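Side-chain contacts in VipE (Legionella pneumophila subsp. pneumophila str. Philadelphia 1, PDB 4QN8), which is an effector of unknown biochemical activity, probably acting in host cells during infection, seen here as its all-helical N-terminal part: residues P4-Q7 with T8-I12; H56-M59 with D60-D64; T117-E120 with E121-N124; N136-D139 with N140-V144. One frame throughout, in Å; residues are numbered along the deposited sequence.

Contact 1 (P4-Q7 with T8-I12); sequences PLTQ and TQRLI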
loop_
_atom_site.group_PDB
_atom_site.type_symbol
_atom_site.label_atom_id
_atom_site.label_comp_id
_atom_site.label_asym_id
_atom_site.label_seq_id
_atom_site.Cartn_x
_atom_site.Cartn_y
_atom_site.Cartn_z
ATOM N N PRO A 4 12.106 10.492 6.934
ATOM C CA PRO A 4 10.856 10.354 6.172
ATOM C C PRO A 4 10.095 11.674 6.110
ATOM O O PRO A 4 10.456 12.624 6.806
ATOM C CB PRO A 4 10.053 9.338 6.990
ATOM C CG PRO A 4 10.633 9.407 8.373
ATOM C CD PRO A 4 12.086 9.718 8.188
ATOM N N LEU A 5 9.052 11.730 5.286
ATOM C CA LEU A 5 8.161 12.880 5.261
ATOM C C LEU A 5 7.533 13.095 6.630
ATOM O O LEU A 5 7.339 12.130 7.384
ATOM C CB LEU A 5 7.033 12.630 4.267
ATOM C CG LEU A 5 7.485 12.443 2.819
ATOM C CD1 LEU A 5 6.353 11.903 1.954
ATOM C CD2 LEU A 5 7.955 13.782 2.303
ATOM N N THR A 6 7.212 14.349 6.948
ATOM C CA THR A 6 6.534 14.656 8.205
ATOM C C THR A 6 5.192 13.926 8.281
ATOM O O THR A 6 4.827 13.372 9.322
ATOM C CB THR A 6 6.355 16.169 8.392
ATOM O OG1 THR A 6 7.650 16.791 8.398
ATOM C CG2 THR A 6 5.649 16.465 9.712
ATOM N N GLN A 7 4.471 13.904 7.163
ATOM C CA GLN A 7 3.219 13.165 7.057
ATOM C C GLN A 7 3.403 11.708 7.510
ATOM O O GLN A 7 2.601 11.171 8.281
ATOM C CB GLN A 7 2.743 13.217 5.602
ATOM C CG GLN A 7 1.512 12.412 5.317
ATOM C CD GLN A 7 1.022 12.568 3.887
ATOM O OE1 GLN A 7 0.011 11.984 3.517
ATOM N NE2 GLN A 7 1.729 13.373 3.083
ATOM N N THR A 8 4.477 11.082 7.042
ATOM C CA THR A 8 4.784 9.704 7.404
ATOM C C THR A 8 5.018 9.579 8.899
ATOM O O THR A 8 4.468 8.690 9.551
ATOM C CB THR A 8 6.031 9.225 6.674
ATOM O OG1 THR A 8 5.709 9.056 5.291
ATOM C CG2 THR A 8 6.535 7.888 7.248
ATOM N N GLN A 9 5.829 10.475 9.440
ATOM C CA GLN A 9 6.148 10.433 10.866
ATOM C C GLN A 9 4.901 10.525 11.731
ATOM O O GLN A 9 4.784 9.819 12.735
ATOM C CB GLN A 9 7.103 11.567 11.238
ATOM C CG GLN A 9 8.485 11.470 10.586
ATOM C CD GLN A 9 9.270 12.762 10.719
ATOM O OE1 GLN A 9 8.779 13.745 11.280
ATOM N NE2 GLN A 9 10.494 12.767 10.203
ATOM N N ARG A 10 3.982 11.414 11.360
ATOM C CA ARG A 10 2.801 11.640 12.192
ATOM C C ARG A 10 1.904 10.413 12.129
ATOM O O ARG A 10 1.372 9.982 13.147
ATOM C CB ARG A 10 2.046 12.896 11.757
ATOM C CG ARG A 10 2.894 14.170 11.813
ATOM C CD ARG A 10 3.206 14.590 13.239
ATOM N NE ARG A 10 4.202 15.658 13.281
ATOM C CZ ARG A 10 3.927 16.949 13.112
ATOM N NH1 ARG A 10 2.676 17.351 12.900
ATOM N NH2 ARG A 10 4.902 17.845 13.168
ATOM N N LEU A 11 1.747 9.843 10.938
ATOM C CA LEU A 11 0.883 8.675 10.787
ATOM C C LEU A 11 1.499 7.428 11.434
ATOM O O LEU A 11 0.778 6.606 12.012
ATOM C CB LEU A 11 0.507 8.449 9.317
ATOM C CG LEU A 11 -0.322 9.618 8.766
ATOM C CD1 LEU A 11 -0.411 9.608 7.252
ATOM C CD2 LEU A 11 -1.733 9.619 9.345
ATOM N N ILE A 12 2.826 7.309 11.379
ATOM C CA ILE A 12 3.512 6.228 12.095
ATOM C C ILE A 12 3.346 6.432 13.603
ATOM O O ILE A 12 3.110 5.475 14.348
ATOM C CB ILE A 12 5.008 6.146 11.745
ATOM C CG1 ILE A 12 5.193 5.825 10.264
ATOM C CG2 ILE A 12 5.703 5.079 12.588
ATOM C CD1 ILE A 12 5.234 4.355 9.935
#
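Pro4 and Gln9 meet across the N-terminal start of helix 6-20, where Leu5 holds the N-cap position. They occupy the residue just ahead of the cap and the fourth residue of the helix, the two places a hydrophobic staple links, although here one partner is the methylene part of a glutamine. Their side chains cross at about a right angle, with Pro4 CG 3.7 Å from Gln9 CG. From there the extended glutamine chain brings NE2 along the proline ring, 3.8 Å from Pro4 CG. At another corner of the ring, Pro4 CB rests 3.8 Å from Thr8 CG2, the methyl branch of the threonine. The hydroxyl branch faces other company: Asp64 of helix 58-69 takes both Thr8 OG1 and the N-H of Leu5. A carboxylate from a second helix therefore grips the cap residue and the third residue of the helix together. Next round, Gln7 and Leu11 run side by side and point the same way, Gln7 CG lying 3.9 Å from Leu11 CD1, while the amide OE1 goes on to Thr39 N. The backbone starts its regular bonding at once, Gln9 N reaching Leu5 O at 3.0 Å and Arg10 N reaching Thr6 O at 2.9 Å. Arg10, bent at chi2 (-70°), runs beside Thr6 and points the same way; Thr6 OG1 is taken by Asp53. It is the methyl that meets the arginine: Thr6 CG2 sits 3.6 Å above one face of the Arg10 guanidinium plane, offset toward its rim.

Contact 2 (H56-M59 with D60-D64); sequences HSKM and DAIKD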
loop_
_atom_site.group_PDB
_atom_site.type_symbol
_atom_site.label_atom_id
_atom_site.label_comp_id
_atom_site.label_asym_id
_atom_site.label_seq_id
_atom_site.Cartn_x
_atom_site.Cartn_y
_atom_site.Cartn_z
ATOM N N HIS A 56 5.583 16.103 -3.182
ATOM C CA HIS A 56 5.331 14.661 -3.192
ATOM C C HIS A 56 3.945 14.313 -3.728
ATOM O O HIS A 56 2.951 14.959 -3.403
ATOM C CB HIS A 56 5.542 14.037 -1.802
ATOM C CG HIS A 56 4.595 14.546 -0.755
ATOM N ND1 HIS A 56 4.954 15.542 0.133
ATOM C CD2 HIS A 56 3.327 14.208 -0.454
ATOM C CE1 HIS A 56 3.924 15.799 0.929
ATOM N NE2 HIS A 56 2.931 15.003 0.602
ATOM N N SER A 57 3.892 13.286 -4.561
ATOM C CA SER A 57 2.615 12.771 -5.019
ATOM C C SER A 57 1.943 11.978 -3.915
ATOM O O SER A 57 2.550 11.683 -2.872
ATOM C CB SER A 57 2.808 11.871 -6.238
ATOM O OG SER A 57 3.454 10.670 -5.867
ATOM N N LYS A 58 0.688 11.609 -4.146
ATOM C CA LYS A 58 -0.002 10.726 -3.209
ATOM C C LYS A 58 0.712 9.386 -3.066
ATOM O O LYS A 58 0.954 8.927 -1.944
ATOM C CB LYS A 58 -1.466 10.534 -3.610
ATOM C CG LYS A 58 -2.244 9.614 -2.682
ATOM C CD LYS A 58 -3.721 9.621 -3.052
ATOM C CE LYS A 58 -4.502 8.615 -2.216
ATOM N NZ LYS A 58 -5.966 8.905 -2.355
HETATM N N MSE A 59 1.071 8.753 -4.185
HETATM C CA MSE A 59 1.845 7.519 -4.092
HETATM C C MSE A 59 3.204 7.714 -3.422
HETATM O O MSE A 59 3.631 6.847 -2.657
HETATM C CB MSE A 59 2.011 6.804 -5.432
HETATM C CG MSE A 59 2.874 5.542 -5.287
HETATM SE SE MSE A 59 2.123 4.288 -3.961
HETATM C CE MSE A 59 0.536 4.134 -5.028
ATOM N N ASP A 60 3.876 8.837 -3.678
ATOM C CA ASP A 60 5.144 9.101 -2.989
ATOM C C ASP A 60 4.945 9.006 -1.476
ATOM O O ASP A 60 5.783 8.454 -0.761
ATOM C CB ASP A 60 5.669 10.503 -3.314
ATOM C CG ASP A 60 6.235 10.626 -4.726
ATOM O OD1 ASP A 60 6.617 9.595 -5.328
ATOM O OD2 ASP A 60 6.300 11.782 -5.222
ATOM N N ALA A 61 3.842 9.567 -0.991
ATOM C CA ALA A 61 3.598 9.624 0.451
ATOM C C ALA A 61 3.293 8.246 1.026
ATOM O O ALA A 61 3.773 7.887 2.109
ATOM C CB ALA A 61 2.466 10.580 0.750
ATOM N N ILE A 62 2.471 7.480 0.314
ATOM C CA ILE A 62 2.151 6.121 0.749
ATOM C C ILE A 62 3.405 5.238 0.736
ATOM O O ILE A 62 3.648 4.466 1.670
ATOM C CB ILE A 62 1.038 5.492 -0.132
ATOM C CG1 ILE A 62 -0.209 6.391 -0.147
ATOM C CG2 ILE A 62 0.711 4.081 0.351
ATOM C CD1 ILE A 62 -1.378 5.842 -0.963
ATOM N N LYS A 63 4.208 5.356 -0.323
ATOM C CA LYS A 63 5.452 4.603 -0.427
ATOM C C LYS A 63 6.339 4.906 0.768
ATOM O O LYS A 63 6.929 4.001 1.368
ATOM C CB LYS A 63 6.205 4.993 -1.710
ATOM C CG LYS A 63 5.721 4.335 -3.002
ATOM C CD LYS A 63 6.587 4.872 -4.141
ATOM C CE LYS A 63 6.225 4.339 -5.499
ATOM N NZ LYS A 63 7.035 5.082 -6.508
ATOM N N ASP A 64 6.434 6.186 1.112
ATOM C CA ASP A 64 7.320 6.605 2.196
ATOM C C ASP A 64 6.872 5.959 3.506
ATOM O O ASP A 64 7.701 5.488 4.296
ATOM C CB ASP A 64 7.352 8.135 2.289
ATOM C CG ASP A 64 8.440 8.650 3.220
ATOM O OD1 ASP A 64 9.640 8.489 2.895
ATOM O OD2 ASP A 64 8.095 9.221 4.274
#
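His56, just ahead of helix 58-69, meets Asp60 and Ala61 of its first turn; that start is closed by a capping box between Ser57 and Asp60. The imidazole leans obliquely toward the helix, with His56 CD2 3.9 Å from Ala61 CB, while His56 CB packs on Asp60 CB. Both ring nitrogens are engaged elsewhere, ND1 with Ser52 O and NE2 weakly with Thr39 O, which fixes the turn of the ring. Ser57 follows as the N-cap. Its OG lies between the backbone N and the carbonyl carbon (chi1 70°), a placement that turns the oxygen over the open first turn, where it accepts from Asp60 N at 2.9 Å. Asp60 returns the favour: Ser57 N donates to Asp60 OD2, also at 2.9 Å, in a nearly straight bond that comes in from above the carboxylate plane. Each residue of the box thus accepts, through its side chain, from the backbone N-H of the other, and the carboxylate probably also suits the positive end of the helix dipole. Lys58 sends its extended chain away to Pro35 O; its backbone O accepts from Ile62 N at 3.1 Å. Met59, a selenomethionine, is bent at chi2 and chi3, which curls its end across two residues of the next turn, meeting each at about a right angle. Met59 SE lies 4.2 Å from Ile62 CB. Lys63 passes on its way to a cation-pi contact with Phe152, and its methylenes brush the selenomethionine: Met59 SE is 3.7 Å from Lys63 CG, and Met59 CG is 3.6 Å from Lys63 CE.

Contact 3 (T117-E120 with E121-N124); sequences TKAE and EHFN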
loop_
_atom_site.group_PDB
_atom_site.type_symbol
_atom_site.label_atom_id
_atom_site.label_comp_id
_atom_site.label_asym_id
_atom_site.label_seq_id
_atom_site.Cartn_x
_atom_site.Cartn_y
_atom_site.Cartn_z
ATOM N N THR A 117 7.201 -15.200 -2.886
ATOM C CA THR A 117 6.538 -16.509 -2.817
ATOM C C THR A 117 5.304 -16.481 -1.916
ATOM O O THR A 117 4.258 -17.055 -2.247
ATOM C CB THR A 117 7.490 -17.608 -2.317
ATOM O OG1 THR A 117 8.592 -17.734 -3.224
ATOM C CG2 THR A 117 6.763 -18.945 -2.223
ATOM N N LYS A 118 5.438 -15.822 -0.769
ATOM C CA LYS A 118 4.329 -15.678 0.167
ATOM C C LYS A 118 3.260 -14.723 -0.361
ATOM O O LYS A 118 2.062 -14.948 -0.180
ATOM C CB LYS A 118 4.850 -15.178 1.511
ATOM C CG LYS A 118 3.795 -15.145 2.597
ATOM C CD LYS A 118 3.142 -16.512 2.765
ATOM C CE LYS A 118 2.319 -16.572 4.039
ATOM N NZ LYS A 118 1.573 -17.856 4.159
ATOM N N ALA A 119 3.688 -13.654 -1.019
ATOM C CA ALA A 119 2.748 -12.633 -1.489
ATOM C C ALA A 119 1.856 -13.146 -2.613
ATOM O O ALA A 119 0.741 -12.633 -2.837
ATOM C CB ALA A 119 3.487 -11.405 -1.932
ATOM N N GLU A 120 2.333 -14.162 -3.320
ATOM C CA GLU A 120 1.574 -14.730 -4.430
ATOM C C GLU A 120 0.184 -15.219 -4.013
ATOM O O GLU A 120 -0.753 -15.211 -4.819
ATOM C CB GLU A 120 2.364 -15.865 -5.084
ATOM C CG GLU A 120 1.760 -16.374 -6.361
ATOM C CD GLU A 120 1.712 -15.324 -7.460
ATOM O OE1 GLU A 120 2.380 -14.262 -7.345
ATOM O OE2 GLU A 120 1.003 -15.574 -8.452
ATOM N N GLU A 121 0.043 -15.622 -2.754
ATOM C CA GLU A 121 -1.229 -16.149 -2.264
ATOM C C GLU A 121 -2.368 -15.112 -2.275
ATOM O O GLU A 121 -3.544 -15.477 -2.265
ATOM C CB GLU A 121 -1.054 -16.738 -0.861
ATOM C CG GLU A 121 -0.004 -17.849 -0.778
ATOM C CD GLU A 121 0.225 -18.333 0.647
ATOM O OE1 GLU A 121 -0.558 -17.940 1.544
ATOM O OE2 GLU A 121 1.189 -19.105 0.870
ATOM N N HIS A 122 -2.019 -13.833 -2.297
ATOM C CA HIS A 122 -3.030 -12.770 -2.262
ATOM C C HIS A 122 -3.858 -12.737 -3.540
ATOM O O HIS A 122 -4.996 -12.250 -3.539
ATOM C CB HIS A 122 -2.398 -11.396 -2.056
ATOM C CG HIS A 122 -1.781 -11.201 -0.711
ATOM N ND1 HIS A 122 -2.475 -11.401 0.463
ATOM C CD2 HIS A 122 -0.538 -10.798 -0.354
ATOM C CE1 HIS A 122 -1.675 -11.138 1.489
ATOM N NE2 HIS A 122 -0.505 -10.764 1.016
ATOM N N PHE A 123 -3.296 -13.255 -4.631
ATOM C CA PHE A 123 -4.002 -13.246 -5.915
ATOM C C PHE A 123 -5.075 -14.312 -5.988
ATOM O O PHE A 123 -5.851 -14.345 -6.938
ATOM C CB PHE A 123 -3.012 -13.367 -7.076
ATOM C CG PHE A 123 -2.035 -12.230 -7.124
ATOM C CD1 PHE A 123 -2.367 -11.037 -7.748
ATOM C CD2 PHE A 123 -0.810 -12.325 -6.492
ATOM C CE1 PHE A 123 -1.476 -9.975 -7.771
ATOM C CE2 PHE A 123 0.085 -11.265 -6.511
ATOM C CZ PHE A 123 -0.249 -10.090 -7.145
ATOM N N ASN A 124 -5.111 -15.175 -4.977
ATOM C CA ASN A 124 -6.157 -16.180 -4.827
ATOM C C ASN A 124 -7.324 -15.719 -3.954
ATOM O O ASN A 124 -8.327 -16.428 -3.818
ATOM C CB ASN A 124 -5.570 -17.468 -4.243
ATOM C CG ASN A 124 -4.676 -18.194 -5.219
ATOM O OD1 ASN A 124 -4.867 -18.107 -6.435
ATOM N ND2 ASN A 124 -3.691 -18.921 -4.695
#
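Lys118 and Glu121 slant across each other beside His79 of helix 75-88, while Glu120 and Phe123 cross at about a right angle on another side. In the first pair the lysine starts out pointing away from its partner, but the bend at chi2 (55°) swings its end back. The ammonium then faces both carboxylate oxygens of Glu121 almost equally, Lys118 NZ lying 3.4 Å from Glu121 OE1 and 3.5 Å from Glu121 OE2. At that length the salt bridge is weak, and Glu76 adds a second, also long, ion pair to the same nitrogen. In the second pair the Glu120 carboxylate and the Phe123 ring are inclined by 32°, and the approach is made by Glu120 OE1, 3.8 Å from Phe123 CD2. OE2 is paired in a salt bridge, modelled implausibly short, with Lys142 of helix 135-154, which also makes a cation-pi contact with Phe123. The ring is tucked against the backbone as well: Glu120 O stands near the ring plane at its edge, 3.3 Å from Phe123 CD2. Next along the chain from Glu121, the buried His122 has CD2 3.3 Å from Ala119 O, which lies oblique to the ring. Its NE2 bonds to Glu111 and its ring stacks with that of His79, so helices 103-114 and 75-88 hold it. Under these side chains the backbone tightens: His122 N bonds to Ala119 O at 3.1 Å and Phe123 N to Glu120 O at 3.2 Å, each N-H arriving well above the carbonyl plane. Such three-residue steps are the signature of the 3-10 turns that here follow helix 116-119.

Contact 4 (N136-D139 with N140-V144); sequences NDID and NLKAV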
loop_
_atom_site.group_PDB
_atom_site.type_symbol
_atom_site.label_atom_id
_atom_site.label_comp_id
_atom_site.label_asym_id
_atom_site.label_seq_id
_atom_site.Cartn_x
_atom_site.Cartn_y
_atom_site.Cartn_z
ATOM N N ASN A 136 -5.715 -12.575 -17.779
ATOM C CA ASN A 136 -5.117 -11.350 -18.284
ATOM C C ASN A 136 -5.301 -10.151 -17.342
ATOM O O ASN A 136 -4.436 -9.254 -17.263
ATOM C CB ASN A 136 -5.668 -11.044 -19.671
ATOM C CG ASN A 136 -4.786 -10.109 -20.440
ATOM O OD1 ASN A 136 -3.722 -10.501 -20.922
ATOM N ND2 ASN A 136 -5.215 -8.859 -20.562
ATOM N N ASP A 137 -6.417 -10.132 -16.616
ATOM C CA ASP A 137 -6.626 -9.110 -15.599
ATOM C C ASP A 137 -5.532 -9.225 -14.537
ATOM O O ASP A 137 -4.971 -8.224 -14.086
ATOM C CB ASP A 137 -8.004 -9.271 -14.930
ATOM C CG ASP A 137 -9.152 -9.159 -15.909
ATOM O OD1 ASP A 137 -9.107 -8.269 -16.787
ATOM O OD2 ASP A 137 -10.100 -9.972 -15.804
ATOM N N ILE A 138 -5.236 -10.458 -14.135
ATOM C CA ILE A 138 -4.223 -10.689 -13.103
ATOM C C ILE A 138 -2.856 -10.345 -13.667
ATOM O O ILE A 138 -2.028 -9.752 -12.986
ATOM C CB ILE A 138 -4.236 -12.157 -12.642
ATOM C CG1 ILE A 138 -5.497 -12.438 -11.819
ATOM C CG2 ILE A 138 -2.971 -12.510 -11.842
ATOM C CD1 ILE A 138 -5.594 -11.609 -10.554
ATOM N N ASP A 139 -2.618 -10.725 -14.923
ATOM C CA ASP A 139 -1.344 -10.429 -15.589
ATOM C C ASP A 139 -1.023 -8.933 -15.595
ATOM O O ASP A 139 0.096 -8.538 -15.279
ATOM C CB ASP A 139 -1.364 -10.931 -17.026
ATOM C CG ASP A 139 -1.152 -12.438 -17.133
ATOM O OD1 ASP A 139 -1.237 -13.137 -16.102
ATOM O OD2 ASP A 139 -0.897 -12.922 -18.256
ATOM N N ASN A 140 -1.996 -8.110 -15.981
ATOM C CA ASN A 140 -1.795 -6.659 -15.980
ATOM C C ASN A 140 -1.680 -6.093 -14.572
ATOM O O ASN A 140 -0.938 -5.126 -14.342
ATOM C CB ASN A 140 -2.902 -5.935 -16.760
ATOM C CG ASN A 140 -2.768 -6.105 -18.258
ATOM O OD1 ASN A 140 -1.660 -6.090 -18.804
ATOM N ND2 ASN A 140 -3.900 -6.262 -18.933
ATOM N N LEU A 141 -2.426 -6.668 -13.627
ATOM C CA LEU A 141 -2.322 -6.250 -12.225
ATOM C C LEU A 141 -0.874 -6.387 -11.771
ATOM O O LEU A 141 -0.316 -5.475 -11.146
ATOM C CB LEU A 141 -3.257 -7.070 -11.323
ATOM C CG LEU A 141 -3.168 -6.826 -9.807
ATOM C CD1 LEU A 141 -3.356 -5.334 -9.513
ATOM C CD2 LEU A 141 -4.202 -7.658 -9.035
ATOM N N LYS A 142 -0.247 -7.511 -12.109
ATOM C CA LYS A 142 1.139 -7.739 -11.717
ATOM C C LYS A 142 2.150 -6.929 -12.528
ATOM O O LYS A 142 3.041 -6.279 -11.957
ATOM C CB LYS A 142 1.485 -9.232 -11.802
ATOM C CG LYS A 142 0.771 -10.089 -10.771
ATOM C CD LYS A 142 1.136 -11.550 -10.966
ATOM C CE LYS A 142 0.477 -12.432 -9.915
ATOM N NZ LYS A 142 0.784 -13.872 -10.181
ATOM N N ALA A 143 2.020 -6.975 -13.847
ATOM C CA ALA A 143 3.067 -6.446 -14.726
ATOM C C ALA A 143 2.972 -4.939 -14.919
ATOM O O ALA A 143 3.981 -4.287 -15.180
ATOM C CB ALA A 143 3.043 -7.149 -16.068
ATOM N N VAL A 144 1.765 -4.383 -14.822
ATOM C CA VAL A 144 1.587 -2.948 -15.071
ATOM C C VAL A 144 1.282 -2.170 -13.798
ATOM O O VAL A 144 1.928 -1.153 -13.508
ATOM C CB VAL A 144 0.475 -2.686 -16.102
ATOM C CG1 VAL A 144 0.231 -1.186 -16.258
ATOM C CG2 VAL A 144 0.841 -3.328 -17.438
#
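Asn136 and Ile138 meet Asn140 and Lys142, one turn on, in a local i to i+4 contact on the surface of helix 135-154, in its early part. The turns are ordinary alpha-helix, widening to a pi-type turn at 141-144, and the backbone bonds are regular: Asn140 N meets Asn136 O at 3.0 Å, and Ala143 N meets Asp139 O at 2.9 Å. One flank of the helix packs inward. There, with chi1 at 175°, Leu141 CG lies across from its backbone N, and the side chain packs on Phe123, Phe132 and Val128; Ile138 heads for the last two as well. Their own meeting is loose, with Ile138 CD1 4.5 Å from Leu141 CD2. Ile138 makes more of Lys142, whose extended chain slants past the CG2 branch in the direction of Glu120. In that pair Ile138 CG2 lies 4.0 Å from Lys142 CE, so the aliphatic part of the lysine packs on the isoleucine. Asp137 turns the other way along the chain and takes Gly134 N, just ahead of the helix. On the outer flank the side-chain amides of Asn136 and Asn140 meet with their planes close to perpendicular, 84° apart. As modelled they face each other through nitrogen and make no bond, Asn136 ND2 standing 3.3 Å from Asn140 ND2.

How the contacts relate
The four contacts follow one another along the chain and form two touching pairs. Contacts 1 and 2, with centres 11 Å apart, start two helices whose joint is Asp64, with OD2 2.6 Å from Thr8 OG1 and 2.9 Å from Leu5 N. Contacts 3 and 4, 14 Å between centres, join through Lys142, though the modelled 2.4 Å from its NZ to Glu120 OE2 is too short to trust closely; Phe123 CE1 also packs 3.8 Å from Leu141 CD2. Between the pairs, contacts 2 and 4 come nearest, about 10 Å between nearest atoms. Beta-mercaptoethanol, probably from the crystallisation liquor, sits beside Lys58 and beside Thr117.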